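Local coordinates for putative monooxygenase (PDB 3MCS), which probably acts as a monooxygenase, its two antibiotic-biosynthesis-monooxygenase (ABM) family regions making up a single-chain version of the dimeric alpha-beta barrel, at residues A[43-48]-A[147-152]; A[99-104]-A[137-142]; A[128-133]-A[184-189]; A[172-177]-A[199-204]. All coordinates share one frame; numbering follows the deposited sequence.

Contact 1 (A[43-48]-A[147-152]); sequences GLFAAT and TLLVYL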
loop_
_atom_site.group_PDB
_atom_site.type_symbol
_atom_site.label_atom_id
_atom_site.label_comp_id
_atom_site.label_asym_id
_atom_site.label_seq_id
_atom_site.Cartn_x
_atom_site.Cartn_y
_atom_site.Cartn_z
ATOM N N GLY A 43 2.641 5.768 -8.755
ATOM C CA GLY A 43 3.227 4.492 -8.467
ATOM C C GLY A 43 2.207 3.365 -8.372
ATOM O O GLY A 43 1.043 3.582 -8.035
ATOM N N LEU A 44 2.653 2.162 -8.717
ATOM C CA LEU A 44 1.841 0.939 -8.605
ATOM C C LEU A 44 2.689 -0.123 -7.920
ATOM O O LEU A 44 3.867 -0.250 -8.213
ATOM C CB LEU A 44 1.282 0.451 -9.956
ATOM C CG LEU A 44 -0.030 1.154 -10.313
ATOM C CD1 LEU A 44 0.252 2.504 -10.851
ATOM C CD2 LEU A 44 -0.813 0.361 -11.329
ATOM N N PHE A 45 2.084 -0.856 -6.995
ATOM C CA PHE A 45 2.807 -1.835 -6.212
ATOM C C PHE A 45 2.028 -3.130 -6.110
ATOM O O PHE A 45 1.035 -3.182 -5.431
ATOM C CB PHE A 45 3.023 -1.241 -4.829
ATOM C CG PHE A 45 3.596 0.152 -4.859
ATOM C CD1 PHE A 45 2.779 1.245 -5.042
ATOM C CD2 PHE A 45 4.955 0.363 -4.698
ATOM C CE1 PHE A 45 3.295 2.537 -5.080
ATOM C CE2 PHE A 45 5.482 1.650 -4.724
ATOM C CZ PHE A 45 4.645 2.737 -4.920
ATOM N N ALA A 46 2.454 -4.164 -6.813
ATOM C CA ALA A 46 1.791 -5.466 -6.750
ATOM C C ALA A 46 2.555 -6.390 -5.817
ATOM O O ALA A 46 3.760 -6.552 -5.964
ATOM C CB ALA A 46 1.708 -6.079 -8.131
ATOM N N ALA A 47 1.849 -6.978 -4.860
ATOM C CA ALA A 47 2.417 -7.914 -3.899
ATOM C C ALA A 47 1.458 -9.082 -3.709
ATOM O O ALA A 47 0.347 -9.059 -4.225
ATOM C CB ALA A 47 2.656 -7.224 -2.573
ATOM N N THR A 48 1.870 -10.089 -2.948
ATOM C CA THR A 48 1.057 -11.270 -2.726
ATOM C C THR A 48 1.174 -11.743 -1.283
ATOM O O THR A 48 2.248 -11.669 -0.697
ATOM C CB THR A 48 1.509 -12.458 -3.639
ATOM O OG1 THR A 48 1.594 -12.053 -5.002
ATOM C CG2 THR A 48 0.558 -13.593 -3.555
ATOM N N THR A 147 14.363 2.531 4.753
ATOM C CA THR A 147 12.958 2.720 4.441
ATOM C C THR A 147 12.858 3.314 3.046
ATOM O O THR A 147 13.473 4.333 2.777
ATOM C CB THR A 147 12.274 3.664 5.431
ATOM O OG1 THR A 147 12.502 3.204 6.761
ATOM C CG2 THR A 147 10.772 3.718 5.182
ATOM N N LEU A 148 12.111 2.676 2.149
ATOM C CA LEU A 148 11.952 3.208 0.790
ATOM C C LEU A 148 10.600 3.919 0.597
ATOM O O LEU A 148 10.491 4.832 -0.221
ATOM C CB LEU A 148 12.141 2.104 -0.256
ATOM C CG LEU A 148 13.488 1.368 -0.276
ATOM C CD1 LEU A 148 13.513 0.248 -1.331
ATOM C CD2 LEU A 148 14.601 2.340 -0.525
ATOM N N LEU A 149 9.591 3.560 1.391
ATOM C CA LEU A 149 8.239 4.112 1.193
ATOM C C LEU A 149 7.334 3.939 2.406
ATOM O O LEU A 149 7.396 2.926 3.067
ATOM C CB LEU A 149 7.599 3.412 -0.034
ATOM C CG LEU A 149 6.181 3.669 -0.504
ATOM C CD1 LEU A 149 5.989 3.146 -1.921
ATOM C CD2 LEU A 149 5.159 3.048 0.412
ATOM N N VAL A 150 6.520 4.948 2.694
ATOM C CA VAL A 150 5.514 4.856 3.728
ATOM C C VAL A 150 4.271 5.601 3.239
ATOM O O VAL A 150 4.343 6.801 2.979
ATOM C CB VAL A 150 5.970 5.423 5.118
ATOM C CG1 VAL A 150 7.124 4.627 5.661
ATOM C CG2 VAL A 150 6.341 6.912 5.041
ATOM N N TYR A 151 3.162 4.888 3.037
ATOM C CA TYR A 151 1.901 5.541 2.721
ATOM C C TYR A 151 0.960 5.293 3.901
ATOM O O TYR A 151 0.670 4.142 4.223
ATOM C CB TYR A 151 1.242 5.041 1.431
ATOM C CG TYR A 151 2.016 5.207 0.131
ATOM C CD1 TYR A 151 3.037 6.163 -0.023
ATOM C CD2 TYR A 151 1.641 4.476 -0.990
ATOM C CE1 TYR A 151 3.716 6.312 -1.230
ATOM C CE2 TYR A 151 2.308 4.618 -2.195
ATOM C CZ TYR A 151 3.336 5.544 -2.324
ATOM O OH TYR A 151 3.983 5.684 -3.541
ATOM N N LEU A 152 0.497 6.366 4.529
ATOM C CA LEU A 152 -0.381 6.281 5.692
ATOM C C LEU A 152 -1.652 7.058 5.437
ATOM O O LEU A 152 -1.606 8.240 5.072
ATOM C CB LEU A 152 0.302 6.879 6.927
ATOM C CG LEU A 152 -0.526 6.964 8.217
ATOM C CD1 LEU A 152 -0.844 5.576 8.784
ATOM C CD2 LEU A 152 0.202 7.777 9.236
#
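Phe45 meets Leu149 and Tyr151 in a buried apolar contact across the interior of a beta-barrel, between strands 41-49 and 147-155. The two strands belong to the same curled antiparallel sheet but are not neighbours in it, so side chains make the contact rather than backbone pairing. The segments lie in the first and second ABM family regions respectively, consistent with a dimeric alpha-beta barrel built from one chain. Phe45 and its two partners extend toward each other from opposite directions. Its ring and that of Tyr151 form an offset edge-to-face pair: the edge of Tyr151 is turned toward the face of Phe45, the planes stand at 83° and the centroids are 5.7 Å apart. Among the ring carbons, Phe45 CE1 lies 3.7 Å from Tyr151 CE2. A single methyl of Leu149 makes the second touch, with CD1 placed 3.2 Å from Phe45 CE2. In Leu149, chi1 (177°) carries CG inward and chi2 (164°) sets the methyls on different rings: CD1 goes to Phe45, while CD2 sits 3.7 Å above the plane of Tyr151, over its centre. Phe165, on strand 161-168, adds another edge-to-face partner for Phe45 and also touches Leu149. Leu149 belongs to a classic beta bulge, in which it and Leu148 both face Val167. The phenol Tyr151 OH comes 3.3 Å from Phe45 CZ, yet its polar partner is Asp104 OD2. The chemistry is therefore that of an aromatic and aliphatic core, in which the buried hydroxyl is satisfied by a carboxylate from a neighbouring strand.

Contact 2 (A[99-104]-A[137-142]); sequences VQIAKD and IVETTF
A helix packed on the outside of the alpha-beta barrel brings Phe142 and Glu139 against Lys103 and Ile101. The axes of helix 137-142 and strand 101-104 run almost parallel, at 5°, with a closest approach of 9.9 Å, a spacing bridged by side chains. The main element is a CH-pi contact: Lys103 CB stands 3.8 Å from the centroid of the Phe142 ring and only 3° off its normal, squarely over one face. A bend at chi3 (75°) places Lys103 CE past the rim of the ring, 3.4 Å from Phe142 CD2, and a second bend at chi4 turns NZ. The ring also reaches the backbone, its CE1 lying 3.7 Å from Asp104 CA. The amine of Lys103 is held by Asp214 in a salt bridge, which leaves the aliphatic part of its chain to do the packing. Val138, on the same helix face, packs on strand 147-155, the neighbour of strand 91-104 in the barrel. Farther toward the start of the strand, Glu139 and Ile101 meet at about a right angle. The carboxylate of Glu139 pairs with Lys216, while its extended chain crosses the isoleucine, Glu139 CG lying 3.7 Å from the methyl Ile101 CD1.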
loop_
_atom_site.group_PDB
_atom_site.type_symbol
_atom_site.label_atom_id
_atom_site.label_comp_id
_atom_site.label_asym_id
_atom_site.label_seq_id
_atom_site.Cartn_x
_atom_site.Cartn_y
_atom_site.Cartn_z
ATOM N N VAL A 99 -5.308 10.105 2.083
ATOM C CA VAL A 99 -3.881 10.079 2.403
ATOM C C VAL A 99 -3.510 11.116 3.457
ATOM O O VAL A 99 -3.870 12.286 3.313
ATOM C CB VAL A 99 -3.037 10.339 1.157
ATOM C CG1 VAL A 99 -1.546 10.257 1.505
ATOM C CG2 VAL A 99 -3.390 9.345 0.096
ATOM N N GLN A 100 -2.835 10.687 4.525
ATOM C CA GLN A 100 -2.384 11.616 5.582
ATOM C C GLN A 100 -0.932 11.939 5.340
ATOM O O GLN A 100 -0.534 13.110 5.395
ATOM C CB GLN A 100 -2.557 11.024 6.965
ATOM C CG GLN A 100 -4.008 10.892 7.368
ATOM C CD GLN A 100 -4.676 12.223 7.723
ATOM O OE1 GLN A 100 -4.013 13.207 8.079
ATOM N NE2 GLN A 100 -5.999 12.243 7.650
ATOM N N ILE A 101 -0.146 10.885 5.116
ATOM C CA ILE A 101 1.249 10.989 4.758
ATOM C C ILE A 101 1.573 9.989 3.649
ATOM O O ILE A 101 1.187 8.820 3.713
ATOM C CB ILE A 101 2.172 10.682 5.915
ATOM C CG1 ILE A 101 1.864 11.581 7.103
ATOM C CG2 ILE A 101 3.602 10.882 5.453
ATOM C CD1 ILE A 101 2.794 11.362 8.255
ATOM N N ALA A 102 2.247 10.477 2.618
ATOM C CA ALA A 102 2.719 9.648 1.528
ATOM C C ALA A 102 4.119 10.161 1.157
ATOM O O ALA A 102 4.268 11.286 0.674
ATOM C CB ALA A 102 1.774 9.700 0.337
ATOM N N LYS A 103 5.132 9.331 1.424
ATOM C CA LYS A 103 6.538 9.665 1.174
ATOM C C LYS A 103 7.278 8.475 0.579
ATOM O O LYS A 103 7.137 7.362 1.073
ATOM C CB LYS A 103 7.226 10.093 2.477
ATOM C CG LYS A 103 6.684 11.403 3.077
ATOM C CD LYS A 103 7.203 11.666 4.511
ATOM C CE LYS A 103 8.657 12.134 4.585
ATOM N NZ LYS A 103 8.889 13.581 4.336
ATOM N N ASP A 104 8.038 8.693 -0.494
ATOM C CA ASP A 104 8.799 7.590 -1.098
ATOM C C ASP A 104 10.080 8.009 -1.828
ATOM O O ASP A 104 10.367 9.203 -2.020
ATOM C CB ASP A 104 7.906 6.735 -2.021
ATOM C CG ASP A 104 7.453 7.459 -3.280
ATOM O OD1 ASP A 104 8.082 8.437 -3.720
ATOM O OD2 ASP A 104 6.463 7.009 -3.873
ATOM N N ILE A 137 5.282 8.636 14.217
ATOM C CA ILE A 137 6.004 7.388 14.064
ATOM C C ILE A 137 6.292 7.061 12.614
ATOM O O ILE A 137 7.392 6.628 12.291
ATOM C CB ILE A 137 5.241 6.203 14.687
ATOM C CG1 ILE A 137 5.298 6.284 16.221
ATOM C CG2 ILE A 137 5.833 4.876 14.223
ATOM C CD1 ILE A 137 6.725 6.216 16.829
ATOM N N VAL A 138 5.316 7.254 11.742
ATOM C CA VAL A 138 5.515 6.943 10.340
ATOM C C VAL A 138 6.571 7.871 9.738
ATOM O O VAL A 138 7.358 7.415 8.915
ATOM C CB VAL A 138 4.214 7.015 9.548
ATOM C CG1 VAL A 138 4.470 6.726 8.082
ATOM C CG2 VAL A 138 3.227 6.029 10.102
ATOM N N GLU A 139 6.606 9.149 10.145
ATOM C CA GLU A 139 7.669 10.087 9.666
ATOM C C GLU A 139 9.064 9.724 10.178
ATOM O O GLU A 139 10.039 9.825 9.433
ATOM C CB GLU A 139 7.375 11.547 10.021
ATOM C CG GLU A 139 6.315 12.144 9.136
ATOM C CD GLU A 139 6.000 13.588 9.446
ATOM O OE1 GLU A 139 6.569 14.131 10.423
ATOM O OE2 GLU A 139 5.169 14.184 8.706
ATOM N N THR A 140 9.154 9.330 11.446
ATOM C CA THR A 140 10.411 8.872 12.022
ATOM C C THR A 140 10.902 7.677 11.201
ATOM O O THR A 140 12.086 7.610 10.836
ATOM C CB THR A 140 10.267 8.458 13.506
ATOM O OG1 THR A 140 9.582 9.481 14.242
ATOM C CG2 THR A 140 11.645 8.205 14.135
ATOM N N THR A 141 9.982 6.763 10.868
ATOM C CA THR A 141 10.327 5.574 10.072
ATOM C C THR A 141 10.932 5.931 8.721
ATOM O O THR A 141 11.936 5.364 8.326
ATOM C CB THR A 141 9.097 4.652 9.851
ATOM O OG1 THR A 141 8.695 4.092 11.107
ATOM C CG2 THR A 141 9.427 3.526 8.915
ATOM N N PHE A 142 10.349 6.898 8.025
ATOM C CA PHE A 142 10.844 7.238 6.696
ATOM C C PHE A 142 12.277 7.725 6.737
ATOM O O PHE A 142 13.027 7.461 5.798
ATOM C CB PHE A 142 9.976 8.281 5.998
ATOM C CG PHE A 142 10.325 8.467 4.538
ATOM C CD1 PHE A 142 10.025 7.475 3.618
ATOM C CD2 PHE A 142 10.963 9.617 4.089
ATOM C CE1 PHE A 142 10.331 7.630 2.279
ATOM C CE2 PHE A 142 11.272 9.778 2.742
ATOM C CZ PHE A 142 10.944 8.779 1.833
#

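Contact 3 (A[128-133]-A[184-189]); sequences KEFAEI and KDYITQ. With ACT (acetate ion), chain C.
Ile133 packs against Tyr186 and Gln189 where two helices on the outer layer of the alpha-beta barrel run side by side. The short segments are antiparallel, at 175°, and their axes come no closer than 12.1 Å. The gap is filled by side chains from both helices; Met193 and Thr190, from just beyond the second segment, join in by touching both Phe130 and Ile133. The apolar touch comes first. Ile133 CG2 lies at the edge of the Tyr186 ring, near its plane, 4.0 Å from Tyr186 CD1. Phe130 makes a loose van der Waals approach to the hydroxyl, its CZ lying 4.3 Å from Tyr186 OH, and its own ring also meets that of Trp162. Gln189, exposed to solvent, adds a contact between its amide and a methyl: it reaches out fully extended, chi1 (177°) turning CG away from its own backbone N, and approaches Ile133 from the opposite direction, bringing NE2 to 3.4 Å from Ile133 CD1. As for hydrogen bonding, the tyrosine hydroxyl binds an acetate ion, probably taken up from the crystallisation liquor. The acetate methyl approaches the ring obliquely and lies 3.7 Å from Tyr186 CE2. Tyr186 OH donates to the acetate oxygen OXT, which lies at the ring edge and in its plane, 3.1 Å from the hydroxyl oxygen.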
loop_
_atom_site.group_PDB
_atom_site.type_symbol
_atom_site.label_atom_id
_atom_site.label_comp_id
_atom_site.label_asym_id
_atom_site.label_seq_id
_atom_site.Cartn_x
_atom_site.Cartn_y
_atom_site.Cartn_z
ATOM N N LYS A 128 -8.496 10.780 17.777
ATOM C CA LYS A 128 -7.800 12.070 17.728
ATOM C C LYS A 128 -6.354 11.892 18.201
ATOM O O LYS A 128 -5.403 12.115 17.437
ATOM C CB LYS A 128 -8.506 13.148 18.588
ATOM C CG LYS A 128 -9.899 13.564 18.101
ATOM N N GLU A 129 -6.202 11.450 19.449
ATOM C CA GLU A 129 -4.873 11.280 20.050
ATOM C C GLU A 129 -3.963 10.342 19.248
ATOM O O GLU A 129 -2.771 10.614 19.111
ATOM C CB GLU A 129 -4.983 10.782 21.497
ATOM C CG GLU A 129 -3.626 10.625 22.205
ATOM C CD GLU A 129 -3.744 10.220 23.686
ATOM O OE1 GLU A 129 -4.844 9.820 24.138
ATOM O OE2 GLU A 129 -2.714 10.308 24.398
ATOM N N PHE A 130 -4.529 9.246 18.742
ATOM C CA PHE A 130 -3.778 8.239 17.987
ATOM C C PHE A 130 -3.267 8.779 16.668
ATOM O O PHE A 130 -2.148 8.479 16.257
ATOM C CB PHE A 130 -4.670 7.027 17.719
ATOM C CG PHE A 130 -4.020 5.955 16.888
ATOM C CD1 PHE A 130 -4.035 6.029 15.513
ATOM C CD2 PHE A 130 -3.425 4.853 17.487
ATOM C CE1 PHE A 130 -3.431 5.022 14.734
ATOM C CE2 PHE A 130 -2.838 3.846 16.720
ATOM C CZ PHE A 130 -2.841 3.934 15.336
ATOM N N ALA A 131 -4.103 9.571 16.003
ATOM C CA ALA A 131 -3.752 10.134 14.704
ATOM C C ALA A 131 -2.424 10.872 14.790
ATOM O O ALA A 131 -1.516 10.632 14.014
ATOM C CB ALA A 131 -4.862 11.066 14.192
ATOM N N GLU A 132 -2.288 11.746 15.766
ATOM C CA GLU A 132 -1.050 12.495 15.884
ATOM C C GLU A 132 0.119 11.574 16.222
ATOM O O GLU A 132 1.241 11.819 15.767
ATOM C CB GLU A 132 -1.207 13.638 16.909
ATOM C CG GLU A 132 -2.275 14.683 16.474
ATOM C CD GLU A 132 -1.958 15.335 15.104
ATOM O OE1 GLU A 132 -0.934 16.061 15.016
ATOM O OE2 GLU A 132 -2.737 15.133 14.126
ATOM N N ILE A 133 -0.151 10.512 16.983
ATOM C CA ILE A 133 0.896 9.570 17.364
ATOM C C ILE A 133 1.435 8.794 16.157
ATOM O O ILE A 133 2.633 8.797 15.887
ATOM C CB ILE A 133 0.425 8.583 18.459
ATOM C CG1 ILE A 133 0.171 9.342 19.785
ATOM C CG2 ILE A 133 1.463 7.505 18.656
ATOM C CD1 ILE A 133 -0.436 8.511 20.937
ATOM N N LYS A 184 8.786 0.176 19.642
ATOM C CA LYS A 184 8.348 -0.630 20.786
ATOM C C LYS A 184 7.538 0.244 21.756
ATOM O O LYS A 184 6.468 -0.163 22.216
ATOM C CB LYS A 184 9.531 -1.299 21.504
ATOM C CG LYS A 184 10.143 -2.495 20.796
ATOM C CD LYS A 184 11.242 -3.151 21.659
ATOM N N ASP A 185 8.047 1.440 22.047
ATOM C CA ASP A 185 7.353 2.383 22.929
ATOM C C ASP A 185 5.981 2.713 22.397
ATOM O O ASP A 185 5.049 2.889 23.190
ATOM C CB ASP A 185 8.126 3.702 23.091
ATOM C CG ASP A 185 9.379 3.568 23.942
ATOM O OD1 ASP A 185 9.548 2.537 24.617
ATOM O OD2 ASP A 185 10.196 4.510 23.922
ATOM N N TYR A 186 5.873 2.831 21.067
ATOM C CA TYR A 186 4.596 3.142 20.382
ATOM C C TYR A 186 3.586 2.000 20.537
ATOM O O TYR A 186 2.421 2.237 20.844
ATOM C CB TYR A 186 4.838 3.532 18.903
ATOM C CG TYR A 186 3.776 3.080 17.921
ATOM C CD1 TYR A 186 2.609 3.794 17.732
ATOM C CD2 TYR A 186 3.962 1.939 17.170
ATOM C CE1 TYR A 186 1.634 3.356 16.830
ATOM C CE2 TYR A 186 3.009 1.512 16.267
ATOM C CZ TYR A 186 1.850 2.215 16.107
ATOM O OH TYR A 186 0.914 1.752 15.224
ATOM N N ILE A 187 4.045 0.769 20.360
ATOM C CA ILE A 187 3.187 -0.394 20.552
ATOM C C ILE A 187 2.620 -0.359 21.979
ATOM O O ILE A 187 1.412 -0.456 22.192
ATOM C CB ILE A 187 3.955 -1.722 20.253
ATOM C CG1 ILE A 187 4.247 -1.834 18.741
ATOM C CG2 ILE A 187 3.187 -2.946 20.731
ATOM C CD1 ILE A 187 2.994 -1.925 17.835
ATOM N N THR A 188 3.499 -0.188 22.952
ATOM C CA THR A 188 3.085 -0.130 24.361
ATOM C C THR A 188 2.059 0.986 24.625
ATOM O O THR A 188 0.996 0.730 25.187
ATOM C CB THR A 188 4.308 0.043 25.285
ATOM O OG1 THR A 188 5.073 -1.174 25.296
ATOM C CG2 THR A 188 3.862 0.414 26.719
ATOM N N GLN A 189 2.376 2.195 24.170
ATOM C CA GLN A 189 1.526 3.372 24.338
ATOM C C GLN A 189 0.107 3.272 23.742
ATOM O O GLN A 189 -0.856 3.732 24.366
ATOM C CB GLN A 189 2.245 4.589 23.724
ATOM C CG GLN A 189 1.467 5.920 23.750
ATOM C CD GLN A 189 2.261 7.094 23.170
ATOM O OE1 GLN A 189 3.265 6.901 22.499
ATOM N NE2 GLN A 189 1.804 8.317 23.436
HETATM C C ACT C . 2.319 -0.717 13.034
HETATM O O ACT C . 2.819 -1.656 12.343
HETATM O OXT ACT C . 1.562 -1.062 14.004
HETATM C CH3 ACT C . 2.630 0.725 12.696
#

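Contact 4 (A[172-177]-A[199-204]); sequences DSYLNH and RAELQV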
loop_
_atom_site.group_PDB
_atom_site.type_symbol
_atom_site.label_atom_id
_atom_site.label_comp_id
_atom_site.label_asym_id
_atom_site.label_seq_id
_atom_site.Cartn_x
_atom_site.Cartn_y
_atom_site.Cartn_z
ATOM N N ASP A 172 16.075 -6.973 6.972
ATOM C CA ASP A 172 16.726 -6.513 8.193
ATOM C C ASP A 172 16.268 -5.091 8.536
ATOM O O ASP A 172 16.006 -4.786 9.696
ATOM C CB ASP A 172 18.261 -6.568 8.091
ATOM C CG ASP A 172 18.767 -7.943 7.682
ATOM O OD1 ASP A 172 18.695 -8.281 6.460
ATOM O OD2 ASP A 172 19.234 -8.678 8.585
ATOM N N SER A 173 16.158 -4.236 7.526
ATOM C CA SER A 173 15.744 -2.851 7.744
ATOM C C SER A 173 14.396 -2.789 8.454
ATOM O O SER A 173 14.199 -2.004 9.375
ATOM C CB SER A 173 15.676 -2.095 6.412
ATOM O OG SER A 173 16.948 -2.006 5.787
ATOM N N TYR A 174 13.474 -3.633 8.016
ATOM C CA TYR A 174 12.146 -3.717 8.608
ATOM C C TYR A 174 12.188 -4.232 10.046
ATOM O O TYR A 174 11.513 -3.696 10.919
ATOM C CB TYR A 174 11.250 -4.615 7.760
ATOM C CG TYR A 174 9.972 -5.005 8.445
ATOM C CD1 TYR A 174 8.957 -4.092 8.625
ATOM C CD2 TYR A 174 9.788 -6.285 8.924
ATOM C CE1 TYR A 174 7.785 -4.441 9.264
ATOM C CE2 TYR A 174 8.622 -6.644 9.569
ATOM C CZ TYR A 174 7.630 -5.720 9.735
ATOM O OH TYR A 174 6.481 -6.084 10.375
ATOM N N LEU A 175 12.971 -5.272 10.301
ATOM C CA LEU A 175 13.067 -5.792 11.660
ATOM C C LEU A 175 13.735 -4.814 12.632
ATOM O O LEU A 175 13.354 -4.739 13.804
ATOM C CB LEU A 175 13.812 -7.116 11.668
ATOM C CG LEU A 175 13.122 -8.273 10.947
ATOM C CD1 LEU A 175 14.025 -9.522 10.999
ATOM C CD2 LEU A 175 11.774 -8.568 11.539
ATOM N N ASN A 176 14.734 -4.083 12.145
ATOM C CA ASN A 176 15.430 -3.094 12.964
ATOM C C ASN A 176 14.474 -1.968 13.270
ATOM O O ASN A 176 14.520 -1.370 14.330
ATOM C CB ASN A 176 16.707 -2.594 12.278
ATOM C CG ASN A 176 17.802 -3.668 12.237
ATOM O OD1 ASN A 176 17.778 -4.629 13.020
ATOM N ND2 ASN A 176 18.770 -3.504 11.331
ATOM N N HIS A 177 13.575 -1.715 12.332
ATOM C CA HIS A 177 12.552 -0.710 12.520
ATOM C C HIS A 177 11.619 -1.084 13.669
ATOM O O HIS A 177 11.401 -0.274 14.571
ATOM C CB HIS A 177 11.814 -0.467 11.199
ATOM C CG HIS A 177 10.366 -0.118 11.347
ATOM N ND1 HIS A 177 9.929 1.058 11.922
ATOM C CD2 HIS A 177 9.254 -0.773 10.933
ATOM C CE1 HIS A 177 8.607 1.088 11.893
ATOM N NE2 HIS A 177 8.171 -0.009 11.302
ATOM N N ARG A 199 -1.497 -7.281 10.335
ATOM C CA ARG A 199 -0.239 -6.966 9.658
ATOM C C ARG A 199 0.028 -8.069 8.671
ATOM O O ARG A 199 -0.088 -9.234 9.011
ATOM C CB ARG A 199 0.921 -6.909 10.640
ATOM C CG ARG A 199 2.309 -6.754 9.999
ATOM C CD ARG A 199 3.404 -6.901 11.052
ATOM N NE ARG A 199 3.534 -8.273 11.547
ATOM C CZ ARG A 199 4.606 -9.044 11.378
ATOM N NH1 ARG A 199 5.692 -8.582 10.778
ATOM N NH2 ARG A 199 4.606 -10.268 11.856
ATOM N N ALA A 200 0.378 -7.713 7.456
ATOM C CA ALA A 200 0.643 -8.703 6.455
ATOM C C ALA A 200 1.971 -8.437 5.789
ATOM O O ALA A 200 2.124 -7.476 5.045
ATOM C CB ALA A 200 -0.456 -8.702 5.423
ATOM N N GLU A 201 2.940 -9.288 6.087
ATOM C CA GLU A 201 4.205 -9.231 5.422
ATOM C C GLU A 201 3.880 -9.751 4.026
ATOM O O GLU A 201 3.218 -10.763 3.884
ATOM C CB GLU A 201 5.242 -10.093 6.127
ATOM C CG GLU A 201 5.509 -9.700 7.568
ATOM C CD GLU A 201 6.663 -10.474 8.187
ATOM O OE1 GLU A 201 7.380 -11.185 7.455
ATOM O OE2 GLU A 201 6.851 -10.342 9.413
ATOM N N LEU A 202 4.326 -9.053 2.995
ATOM C CA LEU A 202 3.960 -9.401 1.627
ATOM C C LEU A 202 5.135 -9.718 0.699
ATOM O O LEU A 202 6.194 -9.116 0.778
ATOM C CB LEU A 202 3.141 -8.259 1.014
ATOM C CG LEU A 202 1.768 -7.920 1.609
ATOM C CD1 LEU A 202 1.213 -6.648 0.949
ATOM C CD2 LEU A 202 0.783 -9.051 1.455
ATOM N N GLN A 203 4.882 -10.661 -0.192
ATOM C CA GLN A 203 5.805 -11.139 -1.186
ATOM C C GLN A 203 5.703 -10.201 -2.398
ATOM O O GLN A 203 4.696 -10.158 -3.083
ATOM C CB GLN A 203 5.385 -12.588 -1.512
ATOM C CG GLN A 203 6.203 -13.412 -2.501
ATOM C CD GLN A 203 5.596 -14.822 -2.701
ATOM O OE1 GLN A 203 5.083 -15.141 -3.767
ATOM N NE2 GLN A 203 5.622 -15.638 -1.660
ATOM N N VAL A 204 6.737 -9.417 -2.646
ATOM C CA VAL A 204 6.733 -8.479 -3.771
ATOM C C VAL A 204 6.600 -9.156 -5.152
ATOM O O VAL A 204 7.244 -10.139 -5.422
ATOM C CB VAL A 204 8.009 -7.600 -3.718
ATOM C CG1 VAL A 204 8.202 -6.858 -4.988
ATOM C CG2 VAL A 204 7.921 -6.633 -2.560
#
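Tyr174, on helix 171-178, reaches Arg199 on strand 194-209, joining the second family region's helical layer to a strand of the alpha-beta barrel. The backbones stay well apart, the nearest CA pair, Tyr174 and Glu201, being 10.2 Å from each other, so the phenol does the bridging. The Tyr174 ring extends toward the strand and touches Val116 on strand 114-122. Phe114 and Tyr168 also meet this ring, the latter edge-to-face. The tyrosine and arginine side chains run at a slant to each other, yet their flat groups are nearly coplanar, ring and guanidinium planes differing by 4°. They meet edge to edge: Arg199 NH1 lies in the ring plane and donates to Tyr174 OH at 2.7 Å, with an N-H...O angle of 150°. The acceptor oxygen is tilted slightly out of the guanidinium plane. Arg199 was modelled in two conformers, and this bond is established only for the one described. Its side chain is about 5 Å from an acetate, probably from the crystallisation liquor, though such ions often mark pockets. Bending at chi3 turns the arginine head toward the helix and toward Glu201, two residues on, with which NH1 forms a salt bridge; its hydrogen-bond geometry is weak. Glu201 crosses the tyrosine at about a right angle, its carboxylate turned 72° from the ring. Contact between them is light, with Glu201 OE2 lying 4.1 Å from Tyr174 CE2.

Overall arrangement
Contact 1 lies about 5 Å from the centre of the chain, inside the barrel; contacts 2 and 4 tie helices to barrel strands, and contact 3 joins two helices. Contact 2, centred 12 Å from contact 1, adjoins it through neighbouring strands 91-104 and 147-155, and contact 4, also 12 Å away, through neighbours 41-49 and 194-209. Contacts 2 and 3 share helix 127-143 and touch where Ile137 packs on Tyr186. Along the chain, contact 2 falls wholly within the span of contact 1, whereas contact 3 alternates with all three others. These two strand pairings thus help close the barrel, and helices 127-143, 171-178 and 181-190 cover part of its outside.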